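Local atomic coordinates of transketolase (Campylobacter jejuni, PDB entry 3L84), a protein that belongs to the thiamine diphosphate-binding transketolase family, with two domains of the thiamine diphosphate-binding fold and a C-terminal domain in each subunit of a dimer. Residues I444-G447 and H453-I456; T461-P466 and A587-L592; L469-A474 and W483-N488; V537-E542 and S623-F628. All coordinates share one frame; numbering follows the deposited sequence.

Contact 1. Residues I444-G447 and H453-I456; sequences IGVG and HQPI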
loop_
_atom_site.group_PDB
_atom_site.type_symbol
_atom_site.label_atom_id
_atom_site.label_comp_id
_atom_site.label_asym_id
_atom_site.label_seq_id
_atom_site.Cartn_x
_atom_site.Cartn_y
_atom_site.Cartn_z
ATOM N N ILE A 444 0.695 17.408 -10.009
ATOM C CA ILE A 444 0.008 18.623 -9.526
ATOM C C ILE A 444 -0.957 19.188 -10.554
ATOM O O ILE A 444 -1.819 19.980 -10.177
ATOM C CB ILE A 444 1.018 19.730 -9.125
ATOM C CG1 ILE A 444 2.116 19.967 -10.192
ATOM C CG2 ILE A 444 1.672 19.379 -7.788
ATOM C CD1 ILE A 444 2.852 21.336 -10.053
ATOM N N GLY A 445 -0.865 18.784 -11.823
ATOM C CA GLY A 445 -1.847 19.162 -12.831
ATOM C C GLY A 445 -3.259 18.694 -12.516
ATOM O O GLY A 445 -4.237 19.194 -13.097
ATOM N N VAL A 446 -3.398 17.758 -11.581
ATOM C CA VAL A 446 -4.698 17.420 -11.002
ATOM C C VAL A 446 -5.481 18.655 -10.533
ATOM O O VAL A 446 -6.707 18.742 -10.690
ATOM C CB VAL A 446 -4.468 16.412 -9.847
ATOM C CG1 VAL A 446 -5.668 16.351 -8.889
ATOM C CG2 VAL A 446 -4.198 15.041 -10.437
ATOM N N GLY A 447 -4.788 19.615 -9.940
ATOM C CA GLY A 447 -5.399 20.883 -9.565
ATOM C C GLY A 447 -6.162 20.844 -8.262
ATOM O O GLY A 447 -5.609 20.617 -7.202
ATOM N N HIS A 453 -4.177 14.226 -3.506
ATOM C CA HIS A 453 -4.497 13.648 -4.807
ATOM C C HIS A 453 -3.442 14.018 -5.849
ATOM O O HIS A 453 -3.700 13.786 -7.040
ATOM C CB HIS A 453 -5.920 14.038 -5.269
ATOM C CG HIS A 453 -6.979 13.372 -4.452
ATOM N ND1 HIS A 453 -7.825 12.386 -4.921
ATOM C CD2 HIS A 453 -7.255 13.508 -3.136
ATOM C CE1 HIS A 453 -8.623 11.999 -3.924
ATOM N NE2 HIS A 453 -8.288 12.667 -2.838
ATOM N N GLN A 454 -2.308 14.620 -5.453
ATOM C CA GLN A 454 -1.266 15.058 -6.373
ATOM C C GLN A 454 -0.045 14.238 -6.155
ATOM O O GLN A 454 0.613 14.389 -5.113
ATOM C CB GLN A 454 -0.975 16.530 -6.188
ATOM C CG GLN A 454 -2.144 17.414 -6.696
ATOM C CD GLN A 454 -2.080 18.844 -6.231
ATOM O OE1 GLN A 454 -1.256 19.181 -5.393
ATOM N NE2 GLN A 454 -2.937 19.707 -6.756
ATOM N N PRO A 455 0.320 13.358 -7.090
ATOM C CA PRO A 455 1.540 12.595 -6.960
ATOM C C PRO A 455 2.788 13.463 -6.869
ATOM O O PRO A 455 2.836 14.566 -7.421
ATOM C CB PRO A 455 1.577 11.770 -8.250
ATOM C CG PRO A 455 0.174 11.670 -8.661
ATOM C CD PRO A 455 -0.433 12.992 -8.301
ATOM N N ILE A 456 3.752 12.994 -6.086
ATOM C CA ILE A 456 5.059 13.659 -5.946
ATOM C C ILE A 456 6.169 12.617 -6.007
ATOM O O ILE A 456 7.114 12.747 -6.805
ATOM C CB ILE A 456 5.161 14.475 -4.610
ATOM C CG1 ILE A 456 4.101 15.569 -4.517
ATOM C CG2 ILE A 456 6.578 15.035 -4.427
ATOM C CD1 ILE A 456 4.277 16.757 -5.463
HETATM O O HOH W 1 3.349 16.574 -9.253
#

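Contact 2. Residues T461-P466 and A587-L592; sequences TFRAMP and AHSNEL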
loop_
_atom_site.group_PDB
_atom_site.type_symbol
_atom_site.label_atom_id
_atom_site.label_comp_id
_atom_site.label_asym_id
_atom_site.label_seq_id
_atom_site.Cartn_x
_atom_site.Cartn_y
_atom_site.Cartn_z
ATOM N N THR A 461 9.288 5.729 -6.821
ATOM C CA THR A 461 8.972 4.375 -6.392
ATOM C C THR A 461 8.960 3.398 -7.549
ATOM O O THR A 461 9.623 2.359 -7.478
ATOM C CB THR A 461 7.634 4.309 -5.695
ATOM O OG1 THR A 461 7.685 5.125 -4.515
ATOM C CG2 THR A 461 7.212 2.890 -5.335
ATOM N N PHE A 462 8.219 3.715 -8.606
ATOM C CA PHE A 462 8.114 2.796 -9.720
ATOM C C PHE A 462 9.420 2.660 -10.495
ATOM O O PHE A 462 9.751 1.555 -10.932
ATOM C CB PHE A 462 6.891 3.122 -10.601
ATOM C CG PHE A 462 5.673 2.497 -10.078
ATOM C CD1 PHE A 462 5.008 3.010 -9.015
ATOM C CD2 PHE A 462 5.211 1.327 -10.685
ATOM C CE1 PHE A 462 3.877 2.295 -8.468
ATOM C CE2 PHE A 462 4.114 0.676 -10.194
ATOM C CZ PHE A 462 3.488 1.124 -9.076
ATOM N N ARG A 463 10.188 3.723 -10.627
ATOM C CA ARG A 463 11.483 3.619 -11.265
ATOM C C ARG A 463 12.435 2.805 -10.430
ATOM O O ARG A 463 13.207 2.007 -11.001
ATOM C CB ARG A 463 12.060 4.989 -11.547
ATOM C CG ARG A 463 11.295 5.711 -12.638
ATOM C CD ARG A 463 11.794 7.116 -12.780
ATOM N NE ARG A 463 11.184 7.797 -13.923
ATOM C CZ ARG A 463 11.216 9.097 -14.095
ATOM N NH1 ARG A 463 11.704 9.888 -13.152
ATOM N NH2 ARG A 463 10.647 9.619 -15.188
ATOM N N ALA A 464 12.389 2.892 -9.103
ATOM C CA ALA A 464 13.298 2.145 -8.247
ATOM C C ALA A 464 12.947 0.662 -8.179
ATOM O O ALA A 464 13.822 -0.164 -7.920
ATOM C CB ALA A 464 13.305 2.717 -6.847
HETATM N N MSE A 465 11.681 0.289 -8.330
HETATM C CA MSE A 465 11.266 -1.099 -8.314
HETATM C C MSE A 465 11.870 -1.861 -9.498
HETATM O O MSE A 465 11.633 -1.509 -10.665
HETATM C CB MSE A 465 9.744 -1.176 -8.357
HETATM C CG MSE A 465 9.231 -2.626 -8.351
HETATM SE SE MSE A 465 7.305 -2.813 -8.150
HETATM C CE MSE A 465 6.662 -1.206 -9.079
ATOM N N PRO A 466 12.608 -2.935 -9.224
ATOM C CA PRO A 466 13.120 -3.733 -10.335
ATOM C C PRO A 466 12.044 -4.344 -11.216
ATOM O O PRO A 466 10.909 -4.548 -10.771
ATOM C CB PRO A 466 13.943 -4.822 -9.621
ATOM C CG PRO A 466 14.336 -4.193 -8.324
ATOM C CD PRO A 466 13.142 -3.391 -7.930
ATOM N N ALA A 587 7.641 16.278 -10.241
ATOM C CA ALA A 587 7.826 15.129 -9.329
ATOM C C ALA A 587 9.032 15.422 -8.484
ATOM O O ALA A 587 9.851 16.275 -8.837
ATOM C CB ALA A 587 8.033 13.835 -10.132
ATOM N N HIS A 588 9.186 14.689 -7.393
ATOM C CA HIS A 588 10.426 14.756 -6.585
ATOM C C HIS A 588 11.189 13.556 -7.010
ATOM O O HIS A 588 10.986 12.458 -6.453
ATOM C CB HIS A 588 10.107 14.652 -5.110
ATOM C CG HIS A 588 11.283 14.872 -4.240
ATOM N ND1 HIS A 588 11.344 14.334 -2.986
ATOM C CD2 HIS A 588 12.393 15.640 -4.388
ATOM C CE1 HIS A 588 12.473 14.714 -2.413
ATOM N NE2 HIS A 588 13.140 15.487 -3.241
ATOM N N SER A 589 11.999 13.755 -8.036
ATOM C CA SER A 589 12.681 12.667 -8.762
ATOM C C SER A 589 14.231 12.884 -8.780
ATOM O O SER A 589 14.900 13.198 -9.772
ATOM C CB SER A 589 12.025 12.369 -10.121
ATOM O OG SER A 589 11.681 13.563 -10.810
ATOM N N ASN A 590 14.825 12.645 -7.613
ATOM C CA ASN A 590 16.239 12.737 -7.445
ATOM C C ASN A 590 16.998 11.695 -8.249
ATOM O O ASN A 590 18.174 11.866 -8.512
ATOM C CB ASN A 590 16.656 12.616 -5.969
ATOM C CG ASN A 590 16.462 13.900 -5.164
ATOM O OD1 ASN A 590 16.215 13.845 -3.944
ATOM N ND2 ASN A 590 16.635 15.028 -5.790
ATOM N N GLU A 591 16.346 10.616 -8.674
ATOM C CA GLU A 591 16.993 9.675 -9.571
ATOM C C GLU A 591 17.471 10.318 -10.862
ATOM O O GLU A 591 18.363 9.784 -11.527
ATOM C CB GLU A 591 16.083 8.468 -9.852
ATOM C CG GLU A 591 14.798 8.763 -10.634
ATOM C CD GLU A 591 13.606 9.203 -9.809
ATOM O OE1 GLU A 591 13.728 9.481 -8.601
ATOM O OE2 GLU A 591 12.510 9.297 -10.401
ATOM N N LEU A 592 16.873 11.449 -11.249
ATOM C CA LEU A 592 17.329 12.157 -12.434
ATOM C C LEU A 592 18.767 12.617 -12.351
ATOM O O LEU A 592 19.375 12.815 -13.402
ATOM C CB LEU A 592 16.424 13.336 -12.723
ATOM C CG LEU A 592 14.998 13.068 -13.207
ATOM C CD1 LEU A 592 14.308 14.385 -13.585
ATOM C CD2 LEU A 592 14.976 12.172 -14.370
#

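Contact 3. Residues L469-A474 and W483-N488; sequences LTFRPA and WQIALN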
loop_
_atom_site.group_PDB
_atom_site.type_symbol
_atom_site.label_atom_id
_atom_site.label_comp_id
_atom_site.label_asym_id
_atom_site.label_seq_id
_atom_site.Cartn_x
_atom_site.Cartn_y
_atom_site.Cartn_z
ATOM N N LEU A 469 8.903 -1.407 -16.237
ATOM C CA LEU A 469 9.100 -0.233 -17.084
ATOM C C LEU A 469 8.096 0.836 -16.677
ATOM O O LEU A 469 6.928 0.516 -16.510
ATOM C CB LEU A 469 8.904 -0.588 -18.545
ATOM C CG LEU A 469 9.867 -1.631 -19.089
ATOM C CD1 LEU A 469 9.558 -1.918 -20.561
ATOM C CD2 LEU A 469 11.335 -1.190 -18.932
ATOM N N THR A 470 8.522 2.073 -16.528
ATOM C CA THR A 470 7.614 3.125 -16.104
ATOM C C THR A 470 7.573 4.129 -17.257
ATOM O O THR A 470 8.487 4.952 -17.412
ATOM C CB THR A 470 8.056 3.796 -14.809
ATOM O OG1 THR A 470 8.244 2.759 -13.815
ATOM C CG2 THR A 470 7.020 4.791 -14.272
ATOM N N PHE A 471 6.522 4.093 -18.057
ATOM C CA PHE A 471 6.378 4.991 -19.203
ATOM C C PHE A 471 5.613 6.233 -18.822
ATOM O O PHE A 471 4.546 6.137 -18.211
ATOM C CB PHE A 471 5.649 4.312 -20.340
ATOM C CG PHE A 471 6.401 3.190 -20.965
ATOM C CD1 PHE A 471 7.446 3.442 -21.825
ATOM C CD2 PHE A 471 6.080 1.878 -20.677
ATOM C CE1 PHE A 471 8.120 2.398 -22.446
ATOM C CE2 PHE A 471 6.774 0.849 -21.302
ATOM C CZ PHE A 471 7.778 1.141 -22.166
ATOM N N ARG A 472 6.123 7.408 -19.168
ATOM C CA ARG A 472 5.429 8.681 -18.917
ATOM C C ARG A 472 5.406 9.451 -20.250
ATOM O O ARG A 472 6.220 10.348 -20.487
ATOM C CB ARG A 472 6.069 9.446 -17.790
ATOM C CG ARG A 472 5.360 10.680 -17.385
ATOM C CD ARG A 472 5.867 11.275 -16.053
ATOM N NE ARG A 472 5.091 12.461 -15.649
ATOM C CZ ARG A 472 5.485 13.721 -15.698
ATOM N NH1 ARG A 472 6.705 14.073 -16.034
ATOM N NH2 ARG A 472 4.620 14.640 -15.320
ATOM N N PRO A 473 4.472 9.100 -21.143
ATOM C CA PRO A 473 4.514 9.638 -22.503
ATOM C C PRO A 473 4.147 11.109 -22.539
ATOM O O PRO A 473 3.287 11.570 -21.782
ATOM C CB PRO A 473 3.478 8.796 -23.249
ATOM C CG PRO A 473 2.562 8.323 -22.197
ATOM C CD PRO A 473 3.433 8.054 -20.994
ATOM N N ALA A 474 4.807 11.859 -23.417
ATOM C CA ALA A 474 4.527 13.265 -23.583
ATOM C C ALA A 474 3.412 13.529 -24.576
ATOM O O ALA A 474 2.840 14.637 -24.570
ATOM C CB ALA A 474 5.772 13.992 -24.020
ATOM N N TRP A 483 3.318 1.321 -25.660
ATOM C CA TRP A 483 2.566 0.066 -25.704
ATOM C C TRP A 483 3.255 -0.983 -26.572
ATOM O O TRP A 483 3.261 -2.169 -26.231
ATOM C CB TRP A 483 1.140 0.316 -26.176
ATOM C CG TRP A 483 0.214 0.602 -25.027
ATOM C CD1 TRP A 483 -0.287 1.806 -24.639
ATOM C CD2 TRP A 483 -0.277 -0.374 -24.090
ATOM N NE1 TRP A 483 -1.100 1.626 -23.535
ATOM C CE2 TRP A 483 -1.092 0.312 -23.171
ATOM C CE3 TRP A 483 -0.081 -1.739 -23.925
ATOM C CZ2 TRP A 483 -1.749 -0.333 -22.133
ATOM C CZ3 TRP A 483 -0.722 -2.389 -22.888
ATOM C CH2 TRP A 483 -1.548 -1.692 -21.993
ATOM N N GLN A 484 3.793 -0.573 -27.727
ATOM C CA GLN A 484 4.464 -1.538 -28.593
ATOM C C GLN A 484 5.629 -2.192 -27.860
ATOM O O GLN A 484 5.839 -3.391 -27.954
ATOM C CB GLN A 484 4.868 -0.891 -29.919
ATOM C CG GLN A 484 3.662 -0.524 -30.786
ATOM C CD GLN A 484 4.012 0.316 -31.980
ATOM O OE1 GLN A 484 4.702 1.312 -31.863
ATOM N NE2 GLN A 484 3.485 -0.084 -33.160
ATOM N N ILE A 485 6.385 -1.396 -27.109
ATOM C CA ILE A 485 7.449 -1.953 -26.273
ATOM C C ILE A 485 6.896 -2.816 -25.152
ATOM O O ILE A 485 7.385 -3.942 -24.928
ATOM C CB ILE A 485 8.321 -0.829 -25.692
ATOM C CG1 ILE A 485 9.004 -0.029 -26.801
ATOM C CG2 ILE A 485 9.355 -1.401 -24.701
ATOM C CD1 ILE A 485 9.367 1.420 -26.407
ATOM N N ALA A 486 5.894 -2.327 -24.447
ATOM C CA ALA A 486 5.361 -3.063 -23.306
ATOM C C ALA A 486 4.837 -4.445 -23.693
ATOM O O ALA A 486 5.053 -5.422 -22.958
ATOM C CB ALA A 486 4.251 -2.286 -22.648
ATOM N N LEU A 487 4.165 -4.563 -24.838
ATOM C CA LEU A 487 3.652 -5.873 -25.248
ATOM C C LEU A 487 4.742 -6.847 -25.585
ATOM O O LEU A 487 4.526 -8.031 -25.409
ATOM C CB LEU A 487 2.667 -5.734 -26.411
ATOM C CG LEU A 487 1.386 -5.046 -26.014
ATOM C CD1 LEU A 487 0.627 -4.656 -27.273
ATOM C CD2 LEU A 487 0.448 -5.829 -25.135
ATOM N N ASN A 488 5.891 -6.387 -26.075
ATOM C CA ASN A 488 7.022 -7.227 -26.445
ATOM C C ASN A 488 7.983 -7.479 -25.294
ATOM O O ASN A 488 8.843 -8.361 -25.356
ATOM C CB ASN A 488 7.819 -6.647 -27.628
ATOM C CG ASN A 488 7.160 -6.874 -28.997
ATOM O OD1 ASN A 488 7.503 -6.189 -29.953
ATOM N ND2 ASN A 488 6.297 -7.851 -29.099
#

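Contact 4. Residues V537-E542 and S623-F628; sequences VWLCLE and SKLVNF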
loop_
_atom_site.group_PDB
_atom_site.type_symbol
_atom_site.label_atom_id
_atom_site.label_comp_id
_atom_site.label_asym_id
_atom_site.label_seq_id
_atom_site.Cartn_x
_atom_site.Cartn_y
_atom_site.Cartn_z
ATOM N N VAL A 537 7.742 18.141 -21.146
ATOM C CA VAL A 537 8.561 18.218 -22.363
ATOM C C VAL A 537 8.318 19.518 -23.121
ATOM O O VAL A 537 9.237 20.177 -23.579
ATOM C CB VAL A 537 8.338 16.968 -23.278
ATOM C CG1 VAL A 537 9.061 17.136 -24.636
ATOM C CG2 VAL A 537 8.841 15.725 -22.591
ATOM N N TRP A 538 7.066 19.921 -23.235
ATOM C CA TRP A 538 6.748 21.128 -23.963
ATOM C C TRP A 538 7.369 22.354 -23.285
ATOM O O TRP A 538 7.896 23.253 -23.952
ATOM C CB TRP A 538 5.221 21.259 -24.033
ATOM C CG TRP A 538 4.816 22.282 -24.977
ATOM C CD1 TRP A 538 4.255 23.489 -24.683
ATOM C CD2 TRP A 538 4.931 22.216 -26.414
ATOM N NE1 TRP A 538 4.007 24.185 -25.851
ATOM C CE2 TRP A 538 4.411 23.421 -26.921
ATOM C CE3 TRP A 538 5.428 21.253 -27.312
ATOM C CZ2 TRP A 538 4.366 23.688 -28.296
ATOM C CZ3 TRP A 538 5.377 21.507 -28.668
ATOM C CH2 TRP A 538 4.855 22.719 -29.148
ATOM N N LEU A 539 7.345 22.390 -21.951
ATOM C CA LEU A 539 7.995 23.484 -21.219
ATOM C C LEU A 539 9.470 23.569 -21.608
ATOM O O LEU A 539 10.025 24.669 -21.773
ATOM C CB LEU A 539 7.829 23.253 -19.691
ATOM C CG LEU A 539 8.671 24.150 -18.808
ATOM C CD1 LEU A 539 8.311 25.615 -18.914
ATOM C CD2 LEU A 539 8.523 23.690 -17.347
ATOM N N CYS A 540 10.119 22.418 -21.721
ATOM C CA CYS A 540 11.526 22.389 -22.113
ATOM C C CYS A 540 11.733 22.802 -23.568
ATOM O O CYS A 540 12.688 23.507 -23.863
ATOM C CB CYS A 540 12.132 21.030 -21.869
ATOM S SG CYS A 540 12.305 20.660 -20.106
ATOM N N LEU A 541 10.852 22.409 -24.482
ATOM C CA LEU A 541 10.975 22.868 -25.862
ATOM C C LEU A 541 10.864 24.408 -25.923
ATOM O O LEU A 541 11.655 25.084 -26.613
ATOM C CB LEU A 541 9.931 22.201 -26.772
ATOM C CG LEU A 541 10.197 20.744 -27.046
ATOM C CD1 LEU A 541 8.907 20.089 -27.609
ATOM C CD2 LEU A 541 11.393 20.523 -27.989
ATOM N N GLU A 542 9.853 24.960 -25.250
ATOM C CA GLU A 542 9.640 26.397 -25.230
ATOM C C GLU A 542 10.795 27.107 -24.566
ATOM O O GLU A 542 11.223 28.175 -25.024
ATOM C CB GLU A 542 8.322 26.754 -24.534
ATOM C CG GLU A 542 7.057 26.195 -25.252
ATOM C CD GLU A 542 6.569 27.047 -26.404
ATOM O OE1 GLU A 542 5.965 28.104 -26.148
ATOM O OE2 GLU A 542 6.762 26.630 -27.565
ATOM N N SER A 623 9.706 31.411 -18.095
ATOM C CA SER A 623 10.541 32.447 -17.492
ATOM C C SER A 623 11.298 31.897 -16.276
ATOM O O SER A 623 12.485 32.175 -16.111
ATOM C CB SER A 623 9.705 33.656 -17.087
ATOM O OG SER A 623 9.208 34.332 -18.233
ATOM N N LYS A 624 10.615 31.123 -15.438
ATOM C CA LYS A 624 11.264 30.620 -14.225
ATOM C C LYS A 624 12.315 29.567 -14.550
ATOM O O LYS A 624 13.380 29.516 -13.936
ATOM C CB LYS A 624 10.250 30.094 -13.228
ATOM C CG LYS A 624 9.390 31.205 -12.625
ATOM C CD LYS A 624 8.365 30.672 -11.681
ATOM C CE LYS A 624 7.578 31.733 -10.926
ATOM N NZ LYS A 624 6.563 31.133 -10.002
ATOM N N LEU A 625 12.006 28.681 -15.506
ATOM C CA LEU A 625 12.959 27.654 -15.851
ATOM C C LEU A 625 14.194 28.245 -16.520
ATOM O O LEU A 625 15.312 27.886 -16.197
ATOM C CB LEU A 625 12.311 26.563 -16.716
ATOM C CG LEU A 625 13.253 25.479 -17.197
ATOM C CD1 LEU A 625 13.947 24.755 -16.048
ATOM C CD2 LEU A 625 12.480 24.459 -18.061
ATOM N N VAL A 626 13.994 29.185 -17.420
ATOM C CA VAL A 626 15.138 29.858 -18.036
ATOM C C VAL A 626 15.996 30.590 -17.011
ATOM O O VAL A 626 17.209 30.528 -17.069
ATOM C CB VAL A 626 14.672 30.814 -19.133
ATOM C CG1 VAL A 626 15.804 31.786 -19.584
ATOM C CG2 VAL A 626 14.125 30.034 -20.332
ATOM N N ASN A 627 15.365 31.271 -16.067
ATOM C CA ASN A 627 16.126 31.920 -14.981
ATOM C C ASN A 627 16.944 30.935 -14.161
ATOM O O ASN A 627 18.094 31.222 -13.815
ATOM C CB ASN A 627 15.199 32.783 -14.120
ATOM C CG ASN A 627 14.829 34.070 -14.802
ATOM O OD1 ASN A 627 15.469 34.494 -15.771
ATOM N ND2 ASN A 627 13.765 34.703 -14.311
ATOM N N PHE A 628 16.374 29.765 -13.876
ATOM C CA PHE A 628 17.081 28.714 -13.178
ATOM C C PHE A 628 18.291 28.215 -13.997
ATOM O O PHE A 628 19.408 28.082 -13.470
ATOM C CB PHE A 628 16.100 27.581 -12.905
ATOM C CG PHE A 628 16.719 26.378 -12.253
ATOM C CD1 PHE A 628 16.892 26.314 -10.865
ATOM C CD2 PHE A 628 17.124 25.302 -13.013
ATOM C CE1 PHE A 628 17.465 25.201 -10.274
ATOM C CE2 PHE A 628 17.663 24.171 -12.424
ATOM C CZ PHE A 628 17.851 24.112 -11.051
#

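Contact 1. Residues I444-G447 and H453-I456
Gln454 lays its side chain over the short 3-10 turn that begins at Ile444. Both segments belong to the loop between strand 436-440 and helix 458-464, in the pyrimidine binding domain. The turn is closed by the backbone bond from Gly447 N to Ile444 O, 3.0 Å long.

The polar part centres on the Gln454 amide. Beyond CG the chain is extended (chi2 165°), which carries the amide across to Gly447. There Gln454 NE2 lies 2.9 Å from Gly447 O. The same NE2 is hydrogen-bonded to Glu607 O, outside the loop. A water links the backbones at the other end. It accepts from Ile444 N at 2.9 Å and donates to Pro455 O at 2.8 Å. Gln454 O accepts a hydrogen bond from Arg426 NH2 of the second subunit.

The apolar part uses the stem of the glutamine. Gln454 CG rests 3.8 Å from Ile444 CA and also packs on Val446 CB. Ile444 CG2 meets Gln454 OE1 where the two side chains pass at a slant, and is 4.4 Å from Ile456 CD1. The side chain of Ile444 also reaches Val614 and Phe615 of helix 611-617. All seven touching residues are buried. Val446 straddles a backbone carbonyl: its CG1 and CG2 each stand 3.7 Å from His453 O.

Contact 2. Residues T461-P466 and A587-L592
Arg463 and Glu591 form a buried salt bridge between the pyrimidine binding domain and the C-terminal domain. Arg463 NH1 donates to Glu591 OE2 over 2.9 Å, with an N-H...O angle of 161°. The oxygen lies near the guanidinium plane, at its edge. It is met on its anti side, and NH1 stands 21° out of the carboxylate plane. The two flat groups are turned 77° against each other, so this is a single-point bridge and not a flat paired one.

Further bonds hold each partner. Arg463 NH2 makes a second salt bridge, to Glu585 OE2, Glu585 OE1 also bonds Ser589 OG, and Glu591 OE1 hydrogen-bonds Ser460 OG. With a carboxylate at each of two nitrogens, the positive charge of Arg463 is probably well balanced inside the protein.

The torsions explain the approach. Arg463 is extended from CG to NE and reaches straight out from its helix. Glu591 bends at its second torsion, which brings OE2 back over the arginine stem, 3.3 Å from Arg463 CD. Within these two segments two carbon atoms lie near NH1. Ser589 CB lies 3.9 Å from Arg463 NH1 near the guanidinium plane, and Leu592 CD2 approaches the same nitrogen obliquely.

Arg463 projects from the end of helix 458-464 toward the loop between strands 580-584 and 598-600. Helix 562-566 covers the pair through Phe562. Helix 418-431 packs on Thr461, and His588 of the second subunit bonds Ala464 O.

Contact 3. Residues L469-A474 and W483-N488
Phe471 and Ile485 make the tight part of this contact, between a strand and the helix that follows it. Ile485 CG2 sits at the edge of the phenyl ring, near its plane, 3.9 Å from Phe471 CZ. Ile485 CB is also close to that tip, at 4.1 Å. The isoleucine places CG1 beside its own backbone N (chi1 -62°), and this leaves CG2 to face the strand. The same methyl touches Leu469 CD1 at 4.2 Å, where the two side chains cross at about a right angle. Ala486 CB adds a contact 4.2 Å from Phe471 CE2.

Gln484 and Asn488 are exposed and form the solvent side of the helix. Ile485 is partly exposed, although Leu564 of helix 562-566 touches it. Strand 469-471 and the 483-488 part of helix 476-488 run nearly antiparallel, at 164°, with their axes 10.4 Å apart. They belong to a beta-alpha-beta unit completed by strand 493-496, whose Ser493 and Phe495 touch Ala486.

No hydrogen bond joins the two segments. What they share is apolar contact of aliphatic groups with one another and with a ring, consistent with hydrophobic packing.

Contact 4. Residues V537-E542 and S623-F628
Leu625 reaches from helix 622-629 toward Leu539 and Cys540 of helix 537-549. Its CB bond points at the partner helix, but CB is still 4.7 Å from Leu539 CD1. CG stands anti to the backbone N (chi1 177°) and extends the side chain toward the gap between the helices. There it forks. The CD2 branch does the touching: Leu625 CD2 meets Leu539 CG at 3.9 Å and Leu539 CD2 at 4.1 Å. The same methyl lies 4.3 Å from Cys540 SG, so one methyl touches two consecutive residues. The CD1 branch turns aside and makes no contact with the other segment.

Leu539 has the same pair of torsions as Leu625, and the two side chains cross obliquely. The contact is apolar, without a hydrogen bond between the segments. Tyr600 also touches Leu625, and Phe620 touches Leu539. Val626, the next residue, packs further along helix 537-549, on Ser543 and Leu547.

Leu539, Cys540 and Leu625 all rest on Val584 of strand 580-584. Two helices lying side by side on one face of a sheet are the layered alpha/beta packing of the transketolase C-terminal domain.

In the fold
Contacts 1 and 2 are wholly buried, both touch the second subunit, and they meet each other through Ile456 and His588. Contact 1 mixes a water bridge and an amide with apolar packing; contact 2 is ruled by paired charges. Contacts 3 and 4 are apolar, each includes a partly exposed residue, and neither touches the other subunit. Contacts 1 and 3 lie in the pyrimidine binding domain, while contact 2 joins it to the C-terminal domain. Helix 458-464 of contact 2 leads directly to strand 469-471 of contact 3. Contact 4 lies farthest from the chain centre, about 39 Å between centres, yet Val537 packs on Ala474 of contact 3.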